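Local structure of adenosine monophosphate-protein transferase FICD homolog (Caenorhabditis elegans, 5JJ6) at residues D75-V79 and D325-R331; L116-F120 and I341-I345; Y142-I147 and I305-R311. The protein belongs to the Fic/DOC family and is a mainly helical homolog of FICD containing a Fido domain. All coordinates share one frame; numbering follows the deposited sequence.

Contact 1 of 3, residues D75-V79 and D325-R331; sequences DQCYV and DLRPFVR
Arg327 reaches across to Asp75 from the first turn of helix 327-346 while holding Asp325, and the three residues form a salt-bridge network between this helix and helix 71-84, whose short segments run roughly antiparallel, their directions 145° apart. Asp325 also makes a capping bond, because its OD1 accepts from the backbone N of Arg327 at 3.0 Å. On its way from CB through CG and CD the Arg327 side chain touches Val102 of helix 89-120, and a bend at chi3 (-55°) folds the tip back beside Asp325. There NE donates a hydrogen bond to Asp325 OD1 at 2.9 Å, and NH2 donates one to Asp325 OD2, also at 2.9 Å, in a side-on, two-nitrogen grip that limits the rotation of both groups. CZ and NH1 lie near Asp75, but NH2 makes the bond, meeting the syn lone pair of Asp75 OD1 at 2.7 Å with a bent N-H angle of 136°. Arginine suits this place because one guanidinium can serve two carboxylates, probably easing the repulsion between them. Asp75 OD2 has its own partner, Thr98 on helix 89-120. One face of the guanidinium carries Arg331 NH2, 3.9 Å above the plane; Arg331 is balanced by a salt bridge from NH1 to Asp106. Val79 brings CG2 to the guanidinium edge, supplying an apolar wall beside the charges. Gln76, an uncharged donor and acceptor, fits between the helices: NE2 bonds Asp325 OD2 at 2.9 Å, with the oxygen in its amide plane, and comes from the opposite face of the carboxylate to Arg327 NH2. The other end of the same amide, Gln76 OE1, rests against Pro328 CG at 3.5 Å.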
loop_
_atom_site.group_PDB
_atom_site.type_symbol
_atom_site.label_atom_id
_atom_site.label_comp_id
_atom_site.label_asym_id
_atom_site.label_seq_id
_atom_site.Cartn_x
_atom_site.Cartn_y
_atom_site.Cartn_z
ATOM N N ASP B 75 -26.618 10.622 -36.504
ATOM C CA ASP B 75 -25.600 11.632 -36.276
ATOM C C ASP B 75 -24.267 10.998 -35.834
ATOM O O ASP B 75 -23.202 11.391 -36.298
ATOM C CB ASP B 75 -26.093 12.637 -35.242
ATOM C CG ASP B 75 -25.027 13.612 -34.834
ATOM O OD1 ASP B 75 -24.221 13.268 -33.933
ATOM O OD2 ASP B 75 -24.995 14.723 -35.401
ATOM N N GLN B 76 -24.328 10.007 -34.950
ATOM C CA GLN B 76 -23.109 9.303 -34.518
ATOM C C GLN B 76 -22.358 8.614 -35.669
ATOM O O GLN B 76 -21.111 8.657 -35.734
ATOM C CB GLN B 76 -23.459 8.317 -33.408
ATOM C CG GLN B 76 -23.499 9.039 -32.097
ATOM C CD GLN B 76 -22.171 9.708 -31.804
ATOM O OE1 GLN B 76 -21.150 9.031 -31.717
ATOM N NE2 GLN B 76 -22.164 11.034 -31.693
ATOM N N CYS B 77 -23.114 7.950 -36.542
ATOM C CA CYS B 77 -22.549 7.395 -37.766
ATOM C C CYS B 77 -21.829 8.458 -38.609
ATOM O O CYS B 77 -20.699 8.234 -39.066
ATOM C CB CYS B 77 -23.635 6.735 -38.618
ATOM S SG CYS B 77 -24.248 5.160 -38.000
ATOM N N TYR B 78 -22.486 9.601 -38.834
ATOM C CA TYR B 78 -21.869 10.648 -39.659
ATOM C C TYR B 78 -20.596 11.186 -39.006
ATOM O O TYR B 78 -19.589 11.419 -39.681
ATOM C CB TYR B 78 -22.839 11.795 -39.921
ATOM C CG TYR B 78 -24.135 11.372 -40.570
ATOM C CD1 TYR B 78 -24.170 10.320 -41.474
ATOM C CD2 TYR B 78 -25.330 12.025 -40.268
ATOM C CE1 TYR B 78 -25.359 9.927 -42.060
ATOM C CE2 TYR B 78 -26.513 11.645 -40.847
ATOM C CZ TYR B 78 -26.524 10.595 -41.739
ATOM O OH TYR B 78 -27.706 10.206 -42.308
ATOM N N VAL B 79 -20.634 11.364 -37.690
ATOM C CA VAL B 79 -19.471 11.871 -36.975
ATOM C C VAL B 79 -18.289 10.914 -37.109
ATOM O O VAL B 79 -17.154 11.354 -37.363
ATOM C CB VAL B 79 -19.774 12.104 -35.483
ATOM C CG1 VAL B 79 -18.494 12.475 -34.730
ATOM C CG2 VAL B 79 -20.841 13.190 -35.311
ATOM N N ASP B 325 -15.556 14.099 -30.132
ATOM C CA ASP B 325 -16.944 14.190 -29.719
ATOM C C ASP B 325 -17.209 13.672 -28.298
ATOM O O ASP B 325 -17.248 12.465 -28.049
ATOM C CB ASP B 325 -17.807 13.450 -30.730
ATOM C CG ASP B 325 -19.267 13.713 -30.534
ATOM O OD1 ASP B 325 -19.576 14.558 -29.669
ATOM O OD2 ASP B 325 -20.099 13.092 -31.249
ATOM N N LEU B 326 -17.397 14.598 -27.367
ATOM C CA LEU B 326 -17.632 14.248 -25.980
ATOM C C LEU B 326 -19.098 13.974 -25.696
ATOM O O LEU B 326 -19.467 13.704 -24.565
ATOM C CB LEU B 326 -17.128 15.348 -25.058
ATOM C CG LEU B 326 -15.711 15.075 -24.580
ATOM C CD1 LEU B 326 -15.171 16.209 -23.762
ATOM C CD2 LEU B 326 -15.686 13.777 -23.757
ATOM N N ARG B 327 -19.949 14.074 -26.705
ATOM C CA ARG B 327 -21.385 13.978 -26.454
ATOM C C ARG B 327 -21.833 12.572 -26.049
ATOM O O ARG B 327 -22.604 12.440 -25.104
ATOM C CB ARG B 327 -22.184 14.470 -27.676
ATOM C CG ARG B 327 -21.945 15.964 -28.014
ATOM C CD ARG B 327 -22.645 16.330 -29.296
ATOM N NE ARG B 327 -22.210 15.433 -30.359
ATOM C CZ ARG B 327 -22.831 15.285 -31.520
ATOM N NH1 ARG B 327 -23.940 15.961 -31.765
ATOM N NH2 ARG B 327 -22.366 14.431 -32.416
ATOM N N PRO B 328 -21.345 11.518 -26.733
ATOM C CA PRO B 328 -21.757 10.182 -26.287
ATOM C C PRO B 328 -21.446 9.899 -24.815
ATOM O O PRO B 328 -22.284 9.327 -24.109
ATOM C CB PRO B 328 -20.950 9.252 -27.193
ATOM C CG PRO B 328 -20.730 10.022 -28.417
ATOM C CD PRO B 328 -20.545 11.444 -27.969
ATOM N N PHE B 329 -20.269 10.313 -24.363
ATOM C CA PHE B 329 -19.879 10.100 -22.975
ATOM C C PHE B 329 -20.803 10.879 -22.045
ATOM O O PHE B 329 -21.296 10.328 -21.061
ATOM C CB PHE B 329 -18.426 10.508 -22.754
ATOM C CG PHE B 329 -17.927 10.247 -21.365
ATOM C CD1 PHE B 329 -18.029 8.988 -20.800
ATOM C CD2 PHE B 329 -17.349 11.265 -20.624
ATOM C CE1 PHE B 329 -17.563 8.739 -19.504
ATOM C CE2 PHE B 329 -16.879 11.030 -19.337
ATOM C CZ PHE B 329 -16.984 9.761 -18.772
ATOM N N VAL B 330 -21.064 12.142 -22.371
ATOM C CA VAL B 330 -21.990 12.939 -21.573
ATOM C C VAL B 330 -23.348 12.258 -21.465
ATOM O O VAL B 330 -23.944 12.212 -20.392
ATOM C CB VAL B 330 -22.182 14.356 -22.155
ATOM C CG1 VAL B 330 -23.407 15.023 -21.549
ATOM C CG2 VAL B 330 -20.944 15.192 -21.903
ATOM N N ARG B 331 -23.819 11.725 -22.581
ATOM C CA ARG B 331 -25.087 11.023 -22.619
ATOM C C ARG B 331 -25.036 9.797 -21.734
ATOM O O ARG B 331 -26.020 9.452 -21.075
ATOM C CB ARG B 331 -25.451 10.632 -24.058
ATOM C CG ARG B 331 -25.801 11.826 -24.964
ATOM C CD ARG B 331 -26.334 11.372 -26.310
ATOM N NE ARG B 331 -25.350 11.451 -27.376
ATOM C CZ ARG B 331 -25.382 12.359 -28.341
ATOM N NH1 ARG B 331 -26.358 13.243 -28.374
ATOM N NH2 ARG B 331 -24.453 12.382 -29.285
#

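Contact 2 of 3, residues L116-F120 and I341-I345; sequences LRDEF and IQRYI
Ile341 and Phe120 interlock where helix 89-120 packs against helix 327-346, a helix-helix crossing at 40° with the segment axes 10.1 Å apart. No hydrogen bond spans it; the fit is one of apolar shape. The branched Ile341 suits its place because its two arms fill different hollows. CG2 settles between successive turns, with Leu116 CG at 3.7 Å and Phe120 CB at 3.6 Å, while CD1 lies on the backbone and CB of Arg117. The reciprocal bump is Phe120. With CG anti to the backbone N (chi1 167°), its ring leans across to the hollow lined by Ile341, Tyr344 and Ile345, and a flat aromatic can slip its edge into it. That edge does the touching: CE1 meets Tyr344 CB at 3.5 Å. The two rings meet obliquely, their planes 59° apart. Tyrosine suits position 344 because its CB and ring flank pack on Phe120 while its hydroxyl bonds Thr136 on helix 127-148. At the far end of the crossing, Ile345 extends CD1 over the Phe120 backbone, 3.9 Å from Phe120 CA.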
loop_
_atom_site.group_PDB
_atom_site.type_symbol
_atom_site.label_atom_id
_atom_site.label_comp_id
_atom_site.label_asym_id
_atom_site.label_seq_id
_atom_site.Cartn_x
_atom_site.Cartn_y
_atom_site.Cartn_z
ATOM N N LEU B 116 -35.177 15.320 -12.203
ATOM C CA LEU B 116 -35.239 14.103 -11.410
ATOM C C LEU B 116 -34.270 14.180 -10.217
ATOM O O LEU B 116 -34.544 13.630 -9.141
ATOM C CB LEU B 116 -34.942 12.903 -12.297
ATOM C CG LEU B 116 -35.012 11.530 -11.663
ATOM C CD1 LEU B 116 -36.424 11.313 -11.138
ATOM C CD2 LEU B 116 -34.662 10.482 -12.702
ATOM N N ARG B 117 -33.168 14.916 -10.385
ATOM C CA ARG B 117 -32.261 15.176 -9.264
ATOM C C ARG B 117 -32.947 16.064 -8.245
ATOM O O ARG B 117 -32.834 15.837 -7.045
ATOM C CB ARG B 117 -30.948 15.837 -9.706
ATOM C CG ARG B 117 -30.115 16.352 -8.519
ATOM C CD ARG B 117 -29.262 17.567 -8.847
ATOM N NE ARG B 117 -30.075 18.744 -9.139
ATOM C CZ ARG B 117 -29.617 19.852 -9.721
ATOM N NH1 ARG B 117 -28.338 19.944 -10.076
ATOM N NH2 ARG B 117 -30.440 20.873 -9.953
ATOM N N ASP B 118 -33.644 17.092 -8.721
ATOM C CA ASP B 118 -34.349 17.976 -7.802
ATOM C C ASP B 118 -35.399 17.210 -7.010
ATOM O O ASP B 118 -35.619 17.504 -5.832
ATOM C CB ASP B 118 -34.996 19.148 -8.540
ATOM C CG ASP B 118 -33.974 20.136 -9.055
ATOM O OD1 ASP B 118 -32.878 20.212 -8.455
ATOM O OD2 ASP B 118 -34.269 20.848 -10.042
ATOM N N GLU B 119 -36.014 16.197 -7.614
ATOM C CA GLU B 119 -37.008 15.453 -6.852
ATOM C C GLU B 119 -36.368 14.323 -6.022
ATOM O O GLU B 119 -36.997 13.767 -5.115
ATOM C CB GLU B 119 -38.089 14.913 -7.802
ATOM C CG GLU B 119 -38.570 13.497 -7.514
ATOM C CD GLU B 119 -39.646 13.029 -8.470
ATOM O OE1 GLU B 119 -40.187 13.879 -9.220
ATOM O OE2 GLU B 119 -39.956 11.816 -8.460
ATOM N N PHE B 120 -35.082 14.062 -6.241
ATOM C CA PHE B 120 -34.341 13.189 -5.323
ATOM C C PHE B 120 -34.057 13.889 -3.996
ATOM O O PHE B 120 -34.118 13.269 -2.935
ATOM C CB PHE B 120 -33.030 12.713 -5.955
ATOM C CG PHE B 120 -32.073 12.077 -4.978
ATOM C CD1 PHE B 120 -32.291 10.789 -4.505
ATOM C CD2 PHE B 120 -30.942 12.760 -4.545
ATOM C CE1 PHE B 120 -31.402 10.192 -3.604
ATOM C CE2 PHE B 120 -30.048 12.173 -3.646
ATOM C CZ PHE B 120 -30.280 10.885 -3.177
ATOM N N ILE B 341 -30.234 7.860 -9.348
ATOM C CA ILE B 341 -31.332 8.561 -8.708
ATOM C C ILE B 341 -32.565 7.674 -8.727
ATOM O O ILE B 341 -33.277 7.570 -7.742
ATOM C CB ILE B 341 -31.635 9.889 -9.406
ATOM C CG1 ILE B 341 -30.431 10.818 -9.289
ATOM C CG2 ILE B 341 -32.828 10.557 -8.777
ATOM C CD1 ILE B 341 -30.589 12.124 -10.020
ATOM N N GLN B 342 -32.777 6.997 -9.845
ATOM C CA GLN B 342 -33.913 6.107 -10.001
ATOM C C GLN B 342 -33.845 4.960 -8.995
ATOM O O GLN B 342 -34.868 4.534 -8.470
ATOM C CB GLN B 342 -33.992 5.567 -11.424
ATOM C CG GLN B 342 -35.388 5.135 -11.819
ATOM C CD GLN B 342 -36.378 6.285 -11.705
ATOM O OE1 GLN B 342 -36.883 6.583 -10.621
ATOM N NE2 GLN B 342 -36.629 6.964 -12.824
ATOM N N ARG B 343 -32.644 4.438 -8.765
ATOM C CA ARG B 343 -32.437 3.399 -7.756
ATOM C C ARG B 343 -32.963 3.871 -6.410
ATOM O O ARG B 343 -33.714 3.153 -5.746
ATOM C CB ARG B 343 -30.956 3.040 -7.623
ATOM C CG ARG B 343 -30.704 1.733 -6.926
ATOM C CD ARG B 343 -29.235 1.346 -6.977
ATOM N NE ARG B 343 -28.787 0.857 -5.672
ATOM C CZ ARG B 343 -28.309 1.638 -4.707
ATOM N NH1 ARG B 343 -27.931 1.113 -3.549
ATOM N NH2 ARG B 343 -28.208 2.951 -4.901
ATOM N N TYR B 344 -32.575 5.078 -6.006
ATOM C CA TYR B 344 -33.076 5.594 -4.728
ATOM C C TYR B 344 -34.575 5.908 -4.722
ATOM O O TYR B 344 -35.285 5.541 -3.791
ATOM C CB TYR B 344 -32.299 6.844 -4.316
ATOM C CG TYR B 344 -30.853 6.571 -3.996
ATOM C CD1 TYR B 344 -30.486 6.142 -2.731
ATOM C CD2 TYR B 344 -29.857 6.733 -4.949
ATOM C CE1 TYR B 344 -29.171 5.886 -2.414
ATOM C CE2 TYR B 344 -28.532 6.473 -4.641
ATOM C CZ TYR B 344 -28.199 6.053 -3.369
ATOM O OH TYR B 344 -26.895 5.792 -3.034
ATOM N N ILE B 345 -35.055 6.548 -5.782
ATOM C CA ILE B 345 -36.456 6.942 -5.906
ATOM C C ILE B 345 -37.401 5.742 -5.867
ATOM O O ILE B 345 -38.338 5.706 -5.072
ATOM C CB ILE B 345 -36.694 7.720 -7.236
ATOM C CG1 ILE B 345 -36.045 9.111 -7.203
ATOM C CG2 ILE B 345 -38.177 7.772 -7.592
ATOM C CD1 ILE B 345 -36.267 9.865 -5.924
#

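Contact 3 of 3, residues Y142-I147 and I305-R311; sequences YHTVAI and ILPVETR
Tyr142 begins a row of contacts in which the C-terminal part of helix 127-148 meets the loop that leads into helix 311-321. Its ring crosses Val308 at about a right angle, bringing OH to 4.0 Å from Val308 CG1. Its CD2 also lies over the centre of the His143 ring and probably helps to hold that imidazole in place. His143 makes the first polar link: ND1 accepts from the backbone N of Val308 at 3.1 Å with a nearly straight N-H angle of 162°, although the donor is tilted from the ring plane. Histidine suits the site because it offers an acceptor to a loop amide while its ring packs apolar groups; Ile305 CG2 approaches its CD2 to 3.5 Å, and Pro307 lies against CE1. Glu309 OE1 sits at the ring edge, near CE1. One turn on, the small Ala146 lets Val308 come close, with the Ala146 CB to Val308 CG2 distance 3.7 Å. Ile147 then slides its CG1 past Val308 and reaches with CD1 toward Leu306 O, so its long arm lies along the loop. Its backbone O, near the helix end, accepts from Arg311 NE at 2.9 Å, in the carbonyl plane. The extended Arg311 chain, with CG anti to the backbone N (chi1 180°), spans the distance from the start of helix 311-321. Around this joint, helix 284-297 brings Arg289 against Ile147 and Leu306, helix 327-346 meets Pro307 through His336, and helix 154-162 packs on Tyr142; no strand takes part.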
loop_
_atom_site.group_PDB
_atom_site.type_symbol
_atom_site.label_atom_id
_atom_site.label_comp_id
_atom_site.label_asym_id
_atom_site.label_seq_id
_atom_site.Cartn_x
_atom_site.Cartn_y
_atom_site.Cartn_z
ATOM N N TYR B 142 -17.547 -2.076 -5.883
ATOM C CA TYR B 142 -17.656 -3.232 -6.753
ATOM C C TYR B 142 -17.554 -2.822 -8.196
ATOM O O TYR B 142 -16.688 -3.314 -8.926
ATOM C CB TYR B 142 -18.969 -3.978 -6.569
ATOM C CG TYR B 142 -19.170 -4.967 -7.691
ATOM C CD1 TYR B 142 -18.272 -6.014 -7.872
ATOM C CD2 TYR B 142 -20.244 -4.868 -8.562
ATOM C CE1 TYR B 142 -18.430 -6.921 -8.893
ATOM C CE2 TYR B 142 -20.412 -5.783 -9.589
ATOM C CZ TYR B 142 -19.500 -6.808 -9.749
ATOM O OH TYR B 142 -19.645 -7.727 -10.769
ATOM N N HIS B 143 -18.453 -1.935 -8.617
ATOM C CA HIS B 143 -18.502 -1.617 -10.032
ATOM C C HIS B 143 -17.227 -0.925 -10.525
ATOM O O HIS B 143 -16.649 -1.324 -11.551
ATOM C CB HIS B 143 -19.722 -0.763 -10.311
ATOM C CG HIS B 143 -20.989 -1.552 -10.387
ATOM N ND1 HIS B 143 -21.255 -2.429 -11.414
ATOM C CD2 HIS B 143 -22.048 -1.618 -9.548
ATOM C CE1 HIS B 143 -22.435 -2.992 -11.213
ATOM N NE2 HIS B 143 -22.936 -2.517 -10.089
ATOM N N THR B 144 -16.747 0.062 -9.775
ATOM C CA THR B 144 -15.576 0.793 -10.225
ATOM C C THR B 144 -14.310 -0.082 -10.287
ATOM O O THR B 144 -13.445 0.186 -11.110
ATOM C CB THR B 144 -15.301 2.047 -9.366
ATOM O OG1 THR B 144 -14.370 2.899 -10.053
ATOM C CG2 THR B 144 -14.754 1.689 -7.979
ATOM N N VAL B 145 -14.157 -1.090 -9.427
ATOM C CA VAL B 145 -12.967 -1.942 -9.545
ATOM C C VAL B 145 -13.156 -3.082 -10.566
ATOM O O VAL B 145 -12.201 -3.514 -11.223
ATOM C CB VAL B 145 -12.540 -2.528 -8.181
ATOM C CG1 VAL B 145 -12.252 -1.401 -7.203
ATOM C CG2 VAL B 145 -13.583 -3.490 -7.635
ATOM N N ALA B 146 -14.386 -3.569 -10.684
ATOM C CA ALA B 146 -14.709 -4.605 -11.652
ATOM C C ALA B 146 -14.433 -4.070 -13.055
ATOM O O ALA B 146 -13.879 -4.783 -13.890
ATOM C CB ALA B 146 -16.172 -5.041 -11.517
ATOM N N ILE B 147 -14.785 -2.804 -13.297
ATOM C CA ILE B 147 -14.549 -2.184 -14.605
ATOM C C ILE B 147 -13.062 -2.177 -14.991
ATOM O O ILE B 147 -12.710 -2.349 -16.158
ATOM C CB ILE B 147 -15.070 -0.722 -14.630
ATOM C CG1 ILE B 147 -16.477 -0.647 -15.194
ATOM C CG2 ILE B 147 -14.192 0.154 -15.463
ATOM C CD1 ILE B 147 -17.053 0.735 -15.103
ATOM N N ILE B 305 -22.895 5.578 -10.255
ATOM C CA ILE B 305 -22.310 4.283 -10.479
ATOM C C ILE B 305 -22.354 3.949 -11.958
ATOM O O ILE B 305 -23.423 3.799 -12.543
ATOM C CB ILE B 305 -23.027 3.211 -9.641
ATOM C CG1 ILE B 305 -22.766 3.466 -8.158
ATOM C CG2 ILE B 305 -22.554 1.811 -10.016
ATOM C CD1 ILE B 305 -23.460 2.482 -7.256
ATOM N N LEU B 306 -21.170 3.872 -12.561
ATOM C CA LEU B 306 -21.028 3.401 -13.935
ATOM C C LEU B 306 -20.851 1.893 -13.892
ATOM O O LEU B 306 -19.764 1.401 -13.562
ATOM C CB LEU B 306 -19.833 4.072 -14.635
ATOM C CG LEU B 306 -19.655 5.559 -14.366
ATOM C CD1 LEU B 306 -18.352 6.087 -14.966
ATOM C CD2 LEU B 306 -20.854 6.298 -14.919
ATOM N N PRO B 307 -21.926 1.153 -14.191
ATOM C CA PRO B 307 -21.903 -0.294 -13.949
ATOM C C PRO B 307 -20.983 -1.048 -14.902
ATOM O O PRO B 307 -20.799 -0.636 -16.049
ATOM C CB PRO B 307 -23.370 -0.700 -14.129
ATOM C CG PRO B 307 -23.950 0.326 -14.991
ATOM C CD PRO B 307 -23.226 1.609 -14.700
ATOM N N VAL B 308 -20.404 -2.140 -14.400
ATOM C CA VAL B 308 -19.398 -2.909 -15.124
ATOM C C VAL B 308 -20.055 -3.647 -16.276
ATOM O O VAL B 308 -19.412 -3.929 -17.276
ATOM C CB VAL B 308 -18.658 -3.888 -14.188
ATOM C CG1 VAL B 308 -19.630 -4.910 -13.581
ATOM C CG2 VAL B 308 -17.497 -4.569 -14.914
ATOM N N GLU B 309 -21.347 -3.934 -16.133
ATOM C CA GLU B 309 -22.148 -4.515 -17.209
ATOM C C GLU B 309 -22.148 -3.620 -18.450
ATOM O O GLU B 309 -22.452 -4.069 -19.552
ATOM C CB GLU B 309 -23.594 -4.729 -16.760
ATOM C CG GLU B 309 -23.812 -5.853 -15.769
ATOM C CD GLU B 309 -23.730 -5.407 -14.306
ATOM O OE1 GLU B 309 -23.684 -4.174 -14.036
ATOM O OE2 GLU B 309 -23.725 -6.305 -13.425
ATOM N N THR B 310 -21.880 -2.334 -18.263
ATOM C CA THR B 310 -21.888 -1.414 -19.388
ATOM C C THR B 310 -20.461 -1.000 -19.800
ATOM O O THR B 310 -20.274 -0.022 -20.547
ATOM C CB THR B 310 -22.735 -0.167 -19.067
ATOM O OG1 THR B 310 -22.063 0.653 -18.103
ATOM C CG2 THR B 310 -24.080 -0.590 -18.517
ATOM N N ARG B 311 -19.472 -1.759 -19.316
ATOM C CA ARG B 311 -18.058 -1.472 -19.581
ATOM C C ARG B 311 -17.789 -1.086 -21.061
ATOM O O ARG B 311 -17.171 -0.052 -21.337
ATOM C CB ARG B 311 -17.192 -2.661 -19.164
ATOM C CG ARG B 311 -15.720 -2.445 -19.413
ATOM C CD ARG B 311 -14.899 -3.572 -18.870
ATOM N NE ARG B 311 -13.470 -3.266 -18.838
ATOM C CZ ARG B 311 -12.584 -3.718 -19.719
ATOM N NH1 ARG B 311 -12.974 -4.497 -20.723
ATOM N NH2 ARG B 311 -11.303 -3.389 -19.599
#

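In the fold
Along the chain, contacts 1 and 2 cross: 75-79 comes first, then 116-120, then 325-331 and 341-345. Contact 3 is nested inside both loops they close. Contacts 1 and 2 share helix 327-346, and the centres of the two contacts are about 26 Å apart. Contact 3 lies about 21 Å from contact 1 and about 20 Å from contact 2, centre to centre, with nearest atoms about 5 Å away in each case. The last helix of the model thus meets helix 71-84 and helix 89-120, two successive helices, at two points, one largely polar, built on a salt-bridge network, and one apolar. Contact 3 shares no segment with them, but its helix 127-148 follows helix 89-120 in the chain.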